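Local coordinates for protein glutathione S-transferase omega-like 2 (Saccharomyces cerevisiae, PDB 5LKB) that reduces dehydroascorbate and other substrates with glutathione as a one-cysteine thiol transferase and reacts with glutathionyl-(hydro)quinones, at residues H71-D83 against A117-D129. Residues are numbered along the deposited sequence; the frame is centred on the assembly and turned at random.
Sequences HWHLDEKGWRFLD and AEIKNDSQRFMVD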
ATOM      1  N   HIS A  71     -19.588   5.564 -15.975  1.00 16.43           N
ATOM      2  CA  HIS A  71     -19.422   5.619 -14.524  1.00 18.10           C
ATOM      3  C   HIS A  71     -18.150   4.890 -14.152  1.00 16.89           C
ATOM      4  O   HIS A  71     -17.748   3.916 -14.791  1.00 17.51           O
ATOM      5  CB  HIS A  71     -20.616   4.967 -13.854  1.00 18.25           C
ATOM      6  CG  HIS A  71     -20.852   5.382 -12.442  1.00 19.95           C
ATOM      7  ND1 HIS A  71     -20.084   4.928 -11.401  1.00 19.93           N
ATOM      8  CD2 HIS A  71     -21.808   6.171 -11.895  1.00 21.75           C
ATOM      9  CE1 HIS A  71     -20.562   5.419 -10.269  1.00 20.64           C
ATOM     10  NE2 HIS A  71     -21.618   6.173 -10.543  1.00 20.25           N
ATOM     11  N   TRP A  72     -17.499   5.381 -13.082  1.00 17.08           N
ATOM     12  CA  TRP A  72     -16.305   4.718 -12.564  1.00 16.00           C
ATOM     13  C   TRP A  72     -16.590   3.377 -11.903  1.00 17.48           C
ATOM     14  O   TRP A  72     -15.678   2.549 -11.823  1.00 16.81           O
ATOM     15  CB  TRP A  72     -15.533   5.648 -11.602  1.00 16.38           C
ATOM     16  CG  TRP A  72     -16.432   6.296 -10.555  1.00 14.43           C
ATOM     17  CD1 TRP A  72     -16.944   7.555 -10.626  1.00 17.45           C
ATOM     18  CD2 TRP A  72     -16.957   5.709  -9.359  1.00 16.29           C
ATOM     19  NE1 TRP A  72     -17.765   7.797  -9.540  1.00 17.62           N
ATOM     20  CE2 TRP A  72     -17.785   6.685  -8.754  1.00 18.40           C
ATOM     21  CE3 TRP A  72     -16.829   4.453  -8.740  1.00 15.57           C
ATOM     22  CZ2 TRP A  72     -18.438   6.457  -7.552  1.00 17.88           C
ATOM     23  CZ3 TRP A  72     -17.493   4.246  -7.528  1.00 17.09           C
ATOM     24  CH2 TRP A  72     -18.288   5.238  -6.969  1.00 16.55           C
ATOM     25  N   HIS A  73     -17.822   3.110 -11.485  1.00 17.52           N
ATOM     26  CA  HIS A  73     -18.149   1.858 -10.831  1.00 16.24           C
ATOM     27  C   HIS A  73     -18.443   0.760 -11.866  1.00 19.07           C
ATOM     28  O   HIS A  73     -19.398   0.872 -12.661  1.00 19.83           O
ATOM     29  CB  HIS A  73     -19.302   1.976  -9.841  1.00 18.43           C
ATOM     30  CG  HIS A  73     -19.565   0.707  -9.105  1.00 20.26           C
ATOM     31  ND1 HIS A  73     -20.779   0.047  -9.146  1.00 21.87           N
ATOM     32  CD2 HIS A  73     -18.762  -0.039  -8.309  1.00 18.13           C
ATOM     33  CE1 HIS A  73     -20.710  -1.035  -8.389  1.00 19.13           C
ATOM     34  NE2 HIS A  73     -19.488  -1.121  -7.886  1.00 20.47           N
ATOM     35  N   LEU A  74     -17.681  -0.337 -11.819  1.00 17.54           N
ATOM     36  CA  LEU A  74     -17.844  -1.436 -12.762  1.00 17.47           C
ATOM     37  C   LEU A  74     -18.462  -2.638 -12.050  1.00 19.04           C
ATOM     38  O   LEU A  74     -17.799  -3.331 -11.271  1.00 21.02           O
ATOM     39  CB  LEU A  74     -16.510  -1.753 -13.421  1.00 17.74           C
ATOM     40  CG  LEU A  74     -16.492  -2.935 -14.396  1.00 19.05           C
ATOM     41  CD1 LEU A  74     -17.408  -2.729 -15.612  1.00 19.35           C
ATOM     42  CD2 LEU A  74     -15.108  -3.104 -14.923  1.00 21.18           C
ATOM     43  N   ASP A  75     -19.785  -2.883 -12.293  1.00 20.26           N
ATOM     44  CA  ASP A  75     -20.499  -4.008 -11.707  1.00 21.75           C
ATOM     45  C   ASP A  75     -20.551  -5.192 -12.681  1.00 24.50           C
ATOM     46  O   ASP A  75     -19.920  -5.165 -13.743  1.00 21.47           O
ATOM     47  CB  ASP A  75     -21.866  -3.552 -11.175  1.00 22.79           C
ATOM     48  CG  ASP A  75     -22.894  -3.234 -12.264  1.00 25.60           C
ATOM     49  OD1 ASP A  75     -22.732  -3.707 -13.408  1.00 25.37           O
ATOM     50  OD2 ASP A  75     -23.846  -2.482 -11.942  1.00 29.41           O
ATOM     51  N   GLU A  76     -21.276  -6.254 -12.298  1.00 24.49           N
ATOM     52  CA  GLU A  76     -21.291  -7.478 -13.103  1.00 25.23           C
ATOM     53  C   GLU A  76     -21.894  -7.267 -14.478  1.00 27.95           C
ATOM     54  O   GLU A  76     -21.581  -8.034 -15.406  1.00 28.08           O
ATOM     55  CB  GLU A  76     -22.078  -8.588 -12.397  1.00 29.69           C
ATOM     56  N   LYS A  77     -22.779  -6.295 -14.642  1.00 23.76           N
ATOM     57  CA  LYS A  77     -23.334  -6.013 -15.980  1.00 23.48           C
ATOM     58  C   LYS A  77     -22.498  -5.037 -16.830  1.00 23.98           C
ATOM     59  O   LYS A  77     -22.949  -4.602 -17.898  1.00 23.20           O
ATOM     60  CB  LYS A  77     -24.784  -5.555 -15.840  1.00 22.83           C
ATOM     61  CG  LYS A  77     -25.713  -6.654 -15.333  1.00 31.61           C
ATOM     62  CD  LYS A  77     -27.151  -6.191 -15.266  1.00 36.60           C
ATOM     63  CE  LYS A  77     -28.073  -7.254 -14.680  1.00 44.51           C
ATOM     64  NZ  LYS A  77     -27.638  -7.709 -13.315  1.00 50.92           N
ATOM     65  N   GLY A  78     -21.293  -4.649 -16.379  1.00 23.65           N
ATOM     66  CA  GLY A  78     -20.376  -3.897 -17.208  1.00 19.12           C
ATOM     67  C   GLY A  78     -20.492  -2.391 -17.066  1.00 20.09           C
ATOM     68  O   GLY A  78     -21.361  -1.854 -16.394  1.00 20.21           O
ATOM     69  N   TRP A  79     -19.648  -1.683 -17.813  1.00 19.96           N
ATOM     70  CA  TRP A  79     -19.642  -0.226 -17.698  1.00 20.73           C
ATOM     71  C   TRP A  79     -21.015   0.327 -18.034  1.00 21.58           C
ATOM     72  O   TRP A  79     -21.720  -0.193 -18.922  1.00 20.21           O
ATOM     73  CB  TRP A  79     -18.626   0.389 -18.643  1.00 18.48           C
ATOM     74  CG  TRP A  79     -17.182  -0.015 -18.496  1.00 19.64           C
ATOM     75  CD1 TRP A  79     -16.478  -0.878 -19.271  1.00 19.18           C
ATOM     76  CD2 TRP A  79     -16.253   0.442 -17.481  1.00 17.34           C
ATOM     77  NE1 TRP A  79     -15.181  -0.957 -18.873  1.00 20.30           N
ATOM     78  CE2 TRP A  79     -15.007  -0.123 -17.790  1.00 18.70           C
ATOM     79  CE3 TRP A  79     -16.348   1.335 -16.405  1.00 17.74           C
ATOM     80  CZ2 TRP A  79     -13.870   0.117 -17.043  1.00 17.69           C
ATOM     81  CZ3 TRP A  79     -15.194   1.627 -15.677  1.00 16.92           C
ATOM     82  CH2 TRP A  79     -13.973   1.013 -15.988  1.00 18.03           C
ATOM     83  N   ARG A  80     -21.359   1.435 -17.391  1.00 19.05           N
ATOM     84  CA  ARG A  80     -22.690   2.012 -17.428  1.00 20.45           C
ATOM     85  C   ARG A  80     -22.635   3.525 -17.545  1.00 20.76           C
ATOM     86  O   ARG A  80     -21.626   4.189 -17.261  1.00 20.49           O
ATOM     87  CB  ARG A  80     -23.574   1.540 -16.261  1.00 22.33           C
ATOM     88  CG  ARG A  80     -23.241   2.149 -14.927  1.00 21.09           C
ATOM     89  CD  ARG A  80     -24.084   1.530 -13.823  1.00 24.21           C
ATOM     90  NE  ARG A  80     -23.873   2.304 -12.570  1.00 23.78           N
ATOM     91  CZ  ARG A  80     -23.168   1.906 -11.506  1.00 22.75           C
ATOM     92  NH1 ARG A  80     -23.062   2.743 -10.477  1.00 22.48           N
ATOM     93  NH2 ARG A  80     -22.603   0.701 -11.425  1.00 24.03           N
ATOM     94  N   PHE A  81     -23.746   4.091 -18.025  1.00 21.41           N
ATOM     95  CA  PHE A  81     -23.937   5.518 -18.141  1.00 20.63           C
ATOM     96  C   PHE A  81     -25.012   6.005 -17.162  1.00 22.84           C
ATOM     97  O   PHE A  81     -25.834   5.215 -16.675  1.00 30.60           O
ATOM     98  CB  PHE A  81     -24.427   5.844 -19.564  1.00 23.82           C
ATOM     99  CG  PHE A  81     -23.467   5.457 -20.640  1.00 21.14           C
ATOM    100  CD1 PHE A  81     -22.479   6.344 -21.002  1.00 20.63           C
ATOM    101  CD2 PHE A  81     -23.578   4.242 -21.315  1.00 21.78           C
ATOM    102  CE1 PHE A  81     -21.590   6.016 -22.027  1.00 20.68           C
ATOM    103  CE2 PHE A  81     -22.677   3.897 -22.326  1.00 21.42           C
ATOM    104  CZ  PHE A  81     -21.696   4.799 -22.703  1.00 20.50           C
ATOM    105  N   LEU A  82     -25.007   7.318 -16.902  1.00 24.50           N
ATOM    106  CA  LEU A  82     -26.088   7.962 -16.162  1.00 28.55           C
ATOM    107  C   LEU A  82     -27.134   8.497 -17.132  1.00 34.73           C
ATOM    108  O   LEU A  82     -26.808   8.915 -18.234  1.00 36.93           O
ATOM    109  CB  LEU A  82     -25.567   9.143 -15.347  1.00 31.57           C
ATOM    110  CG  LEU A  82     -24.924   8.778 -14.003  1.00 29.64           C
ATOM    111  CD1 LEU A  82     -24.471  10.085 -13.269  1.00 31.39           C
ATOM    112  CD2 LEU A  82     -25.834   7.972 -13.116  1.00 30.89           C
ATOM    113  N   ASP A  83     -28.388   8.484 -16.700  1.00 40.13           N
ATOM    114  CA  ASP A  83     -29.510   9.011 -17.494  1.00 40.09           C
ATOM    115  C   ASP A  83     -29.499  10.529 -17.641  1.00 38.74           C
ATOM    116  O   ASP A  83     -29.029  11.270 -16.764  1.00 45.32           O
ATOM    117  CB  ASP A  83     -30.829   8.575 -16.854  1.00 42.02           C
ATOM    118  CG  ASP A  83     -31.133   7.117 -17.095  1.00 49.71           C
ATOM    119  OD1 ASP A  83     -30.884   6.659 -18.228  1.00 55.82           O
ATOM    120  OD2 ASP A  83     -31.618   6.423 -16.167  1.00 56.48           O
ATOM    121  N   ALA A 117     -15.819   8.736   1.525  1.00 20.97           N
ATOM    122  CA  ALA A 117     -16.790   7.927   2.240  1.00 22.03           C
ATOM    123  C   ALA A 117     -18.240   8.243   1.892  1.00 23.11           C
ATOM    124  O   ALA A 117     -19.077   7.327   1.926  1.00 29.43           O
ATOM    125  CB  ALA A 117     -16.570   8.082   3.754  1.00 22.84           C
ATOM    126  N   GLU A 118     -18.544   9.491   1.555  1.00 22.31           N
ATOM    127  CA  GLU A 118     -19.903   9.927   1.243  1.00 28.27           C
ATOM    128  C   GLU A 118     -20.331   9.531  -0.159  1.00 32.06           C
ATOM    129  O   GLU A 118     -21.507   9.678  -0.507  1.00 27.12           O
ATOM    130  CB  GLU A 118     -19.995  11.459   1.352  1.00 33.44           C
ATOM    131  CG  GLU A 118     -19.478  12.014   2.688  1.00 44.10           C
ATOM    132  CD  GLU A 118     -20.167  11.351   3.880  1.00 53.54           C
ATOM    133  OE1 GLU A 118     -21.405  11.198   3.813  1.00 54.09           O
ATOM    134  OE2 GLU A 118     -19.474  10.953   4.861  1.00 53.10           O
ATOM    135  N   ILE A 119     -19.406   9.076  -0.987  1.00 22.17           N
ATOM    136  CA  ILE A 119     -19.721   8.714  -2.369  1.00 20.47           C
ATOM    137  C   ILE A 119     -20.013   7.222  -2.385  1.00 21.87           C
ATOM    138  O   ILE A 119     -19.110   6.408  -2.168  1.00 22.10           O
ATOM    139  CB  ILE A 119     -18.546   9.039  -3.293  1.00 19.97           C
ATOM    140  CG1 ILE A 119     -18.203  10.523  -3.206  1.00 20.36           C
ATOM    141  CG2 ILE A 119     -18.917   8.609  -4.711  1.00 21.65           C
ATOM    142  CD1 ILE A 119     -16.962  10.908  -3.852  1.00 24.04           C
ATOM    143  N   LYS A 120     -21.258   6.849  -2.657  1.00 21.76           N
ATOM    144  CA  LYS A 120     -21.612   5.439  -2.717  1.00 23.96           C
ATOM    145  C   LYS A 120     -21.423   4.938  -4.164  1.00 20.64           C
ATOM    146  O   LYS A 120     -21.317   5.730  -5.106  1.00 21.41           O
ATOM    147  CB  LYS A 120     -23.065   5.220  -2.290  1.00 25.94           C
ATOM    148  CG  LYS A 120     -23.504   5.740  -0.940  1.00 29.45           C
ATOM    149  CD  LYS A 120     -22.726   5.129   0.137  1.00 35.48           C
ATOM    150  CE  LYS A 120     -23.175   5.699   1.513  1.00 38.41           C
ATOM    151  NZ  LYS A 120     -22.114   5.583   2.597  1.00 46.00           N
ATOM    152  N   ASN A 121     -21.397   3.616  -4.317  1.00 22.21           N
ATOM    153  CA  ASN A 121     -21.192   2.969  -5.628  1.00 19.88           C
ATOM    154  C   ASN A 121     -22.344   3.225  -6.560  1.00 24.47           C
ATOM    155  O   ASN A 121     -22.158   3.124  -7.781  1.00 26.05           O
ATOM    156  CB  ASN A 121     -20.979   1.472  -5.495  1.00 23.52           C
ATOM    157  CG  ASN A 121     -19.699   1.148  -4.781  1.00 23.62           C
ATOM    158  OD1 ASN A 121     -18.848   2.029  -4.647  1.00 22.33           O
ATOM    159  ND2 ASN A 121     -19.563  -0.070  -4.285  1.00 23.82           N
ATOM    160  N   ASP A 122     -23.507   3.596  -6.032  1.00 24.70           N
ATOM    161  CA  ASP A 122     -24.621   3.988  -6.885  1.00 25.01           C
ATOM    162  C   ASP A 122     -24.740   5.509  -7.044  1.00 26.44           C
ATOM    163  O   ASP A 122     -25.798   6.025  -7.442  1.00 26.53           O
ATOM    164  CB  ASP A 122     -25.917   3.328  -6.418  1.00 28.69           C
ATOM    165  CG  ASP A 122     -26.344   3.779  -5.080  1.00 34.58           C
ATOM    166  OD1 ASP A 122     -25.638   4.648  -4.482  1.00 28.62           O
ATOM    167  OD2 ASP A 122     -27.380   3.236  -4.594  1.00 37.56           O
ATOM    168  N   SER A 123     -23.653   6.238  -6.804  1.00 23.23           N
ATOM    169  CA  SER A 123     -23.670   7.690  -6.908  1.00 22.06           C
ATOM    170  C   SER A 123     -24.113   8.117  -8.306  1.00 23.65           C
ATOM    171  O   SER A 123     -23.708   7.505  -9.317  1.00 23.56           O
ATOM    172  CB  SER A 123     -22.280   8.247  -6.598  1.00 20.50           C
ATOM    173  OG  SER A 123     -22.269   9.662  -6.595  1.00 21.60           O
ATOM    174  N   GLN A 124     -24.929   9.190  -8.372  1.00 23.00           N
ATOM    175  CA  GLN A 124     -25.556   9.625  -9.623  1.00 26.99           C
ATOM    176  C   GLN A 124     -25.369  11.115  -9.865  1.00 26.60           C
ATOM    177  O   GLN A 124     -26.303  11.829 -10.260  1.00 29.06           O
ATOM    178  CB  GLN A 124     -27.036   9.224  -9.633  1.00 25.39           C
ATOM    179  CG  GLN A 124     -27.239   7.710  -9.723  1.00 30.55           C
ATOM    180  CD  GLN A 124     -28.693   7.280  -9.848  1.00 38.86           C
ATOM    181  OE1 GLN A 124     -29.537   8.006 -10.376  1.00 40.17           O
ATOM    182  NE2 GLN A 124     -28.982   6.067  -9.389  1.00 44.70           N
ATOM    183  N   ARG A 125     -24.144  11.620  -9.669  1.00 23.95           N
ATOM    184  CA  ARG A 125     -23.854  13.038  -9.828  1.00 22.50           C
ATOM    185  C   ARG A 125     -23.588  13.343 -11.298  1.00 24.48           C
ATOM    186  O   ARG A 125     -22.538  13.007 -11.833  1.00 23.43           O
ATOM    187  CB  ARG A 125     -22.661  13.411  -8.962  1.00 23.33           C
ATOM    188  CG  ARG A 125     -22.959  13.266  -7.448  1.00 23.62           C
ATOM    189  CD  ARG A 125     -21.710  13.541  -6.667  1.00 25.16           C
ATOM    190  NE  ARG A 125     -20.675  12.576  -6.995  1.00 21.71           N
ATOM    191  CZ  ARG A 125     -19.405  12.675  -6.591  1.00 24.19           C
ATOM    192  NH1 ARG A 125     -18.991  13.696  -5.831  1.00 23.72           N
ATOM    193  NH2 ARG A 125     -18.558  11.733  -6.935  1.00 22.80           N
ATOM    194  N   PHE A 126     -24.566  13.917 -11.995  1.00 25.74           N
ATOM    195  CA  PHE A 126     -24.410  14.076 -13.425  1.00 26.36           C
ATOM    196  C   PHE A 126     -23.248  15.008 -13.752  1.00 23.79           C
ATOM    197  O   PHE A 126     -23.089  16.078 -13.162  1.00 25.90           O
ATOM    198  CB  PHE A 126     -25.713  14.567 -14.049  1.00 30.07           C
ATOM    199  CG  PHE A 126     -25.742  14.451 -15.553  1.00 28.43           C
ATOM    200  CD1 PHE A 126     -25.779  13.203 -16.154  1.00 28.78           C
ATOM    201  CD2 PHE A 126     -25.703  15.576 -16.335  1.00 28.40           C
ATOM    202  CE1 PHE A 126     -25.815  13.091 -17.590  1.00 30.19           C
ATOM    203  CE2 PHE A 126     -25.728  15.473 -17.729  1.00 33.22           C
ATOM    204  CZ  PHE A 126     -25.781  14.225 -18.343  1.00 30.43           C
ATOM    205  N   MET A 127     -22.441  14.606 -14.747  1.00 21.95           N
ATOM    206  CA  MET A 127     -21.220  15.294 -15.160  1.00 19.46           C
ATOM    207  C   MET A 127     -20.103  15.226 -14.126  1.00 19.90           C
ATOM    208  O   MET A 127     -19.111  15.926 -14.267  1.00 21.07           O
ATOM    209  CB  MET A 127     -21.479  16.726 -15.632  1.00 22.11           C
ATOM    210  CG  MET A 127     -22.500  16.793 -16.781  1.00 27.97           C
ATOM    211  SD  MET A 127     -22.193  15.696 -18.216  1.00 26.76           S
ATOM    212  CE  MET A 127     -20.588  16.256 -18.551  1.00 20.93           C
ATOM    213  N   VAL A 128     -20.243  14.379 -13.112  1.00 19.36           N
ATOM    214  CA  VAL A 128     -19.213  14.197 -12.078  1.00 20.95           C
ATOM    215  C   VAL A 128     -18.834  12.717 -12.048  1.00 18.79           C
ATOM    216  O   VAL A 128     -17.665  12.392 -12.311  1.00 20.59           O
ATOM    217  CB  VAL A 128     -19.664  14.706 -10.700  1.00 20.31           C
ATOM    218  CG1 VAL A 128     -18.576  14.414  -9.687  1.00 22.60           C
ATOM    219  CG2 VAL A 128     -19.948  16.180 -10.762  1.00 21.09           C
ATOM    220  N   ASP A 129     -19.800  11.822 -11.774  1.00 19.70           N
ATOM    221  CA  ASP A 129     -19.561  10.384 -11.804  1.00 19.24           C
ATOM    222  C   ASP A 129     -19.545   9.812 -13.221  1.00 18.99           C
ATOM    223  O   ASP A 129     -18.918   8.778 -13.441  1.00 17.41           O
ATOM    224  CB  ASP A 129     -20.613   9.673 -10.976  1.00 19.05           C
ATOM    225  CG  ASP A 129     -20.549  10.065  -9.510  1.00 22.11           C
ATOM    226  OD1 ASP A 129     -19.443   9.936  -8.913  1.00 19.64           O
ATOM    227  OD2 ASP A 129     -21.621  10.428  -8.965  1.00 21.27           O
TER
HETATM  228  O   HOH W   1     -24.876   5.063 -10.469  1.00 26.07           O
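Trp72 and Asp129 join two loops of the thioredoxin-like glutathione-binding domain, both lying between strand 66-69 and helix 141-148. The indole NE1 donates to Asp129 OD1 at 2.8 Å, nearly straight at 167°, and meets that oxygen on its anti side, well out of the carboxylate plane (34°). Arg125 NH2 comes to the same OD1 from the opposite face of the carboxylate, as one half of a side-on, two-nitrogen salt bridge. The other oxygen, OD2, takes three donors: Ser123 OG, Arg125 N and Arg125 NE. Five bonds in all therefore fix the carboxylate, and their concentration on it would be expected to favour its charged form. Asp129 O fares differently: buried without a hydrogen-bonding partner in the model, it receives the CA-H of His71 at a CA-to-O distance of 3.4 Å.

A chi1 of -158° turns the His71 ring away from its own backbone N, and NE2 reaches Ser123 O, 2.8 Å away and in the ring plane, while ND1 accepts from His73 N. Arg80 works edge-on: NH1 donates to Asn121 O at 2.9 Å, in the carbonyl plane, and NH2 to His73 ND1. Asn121 CB sits over the His73 ring in a CH-pi contact, 3.7 Å from the centroid, with its amide nearly parallel to the ring, while its OD1 is bound by Arg348 of helix 339-349. Farther along 71-83, Trp79 binds glutathione. One water accepts from Arg80 NH1 and donates to Ser123 O, 2.9 Å from each.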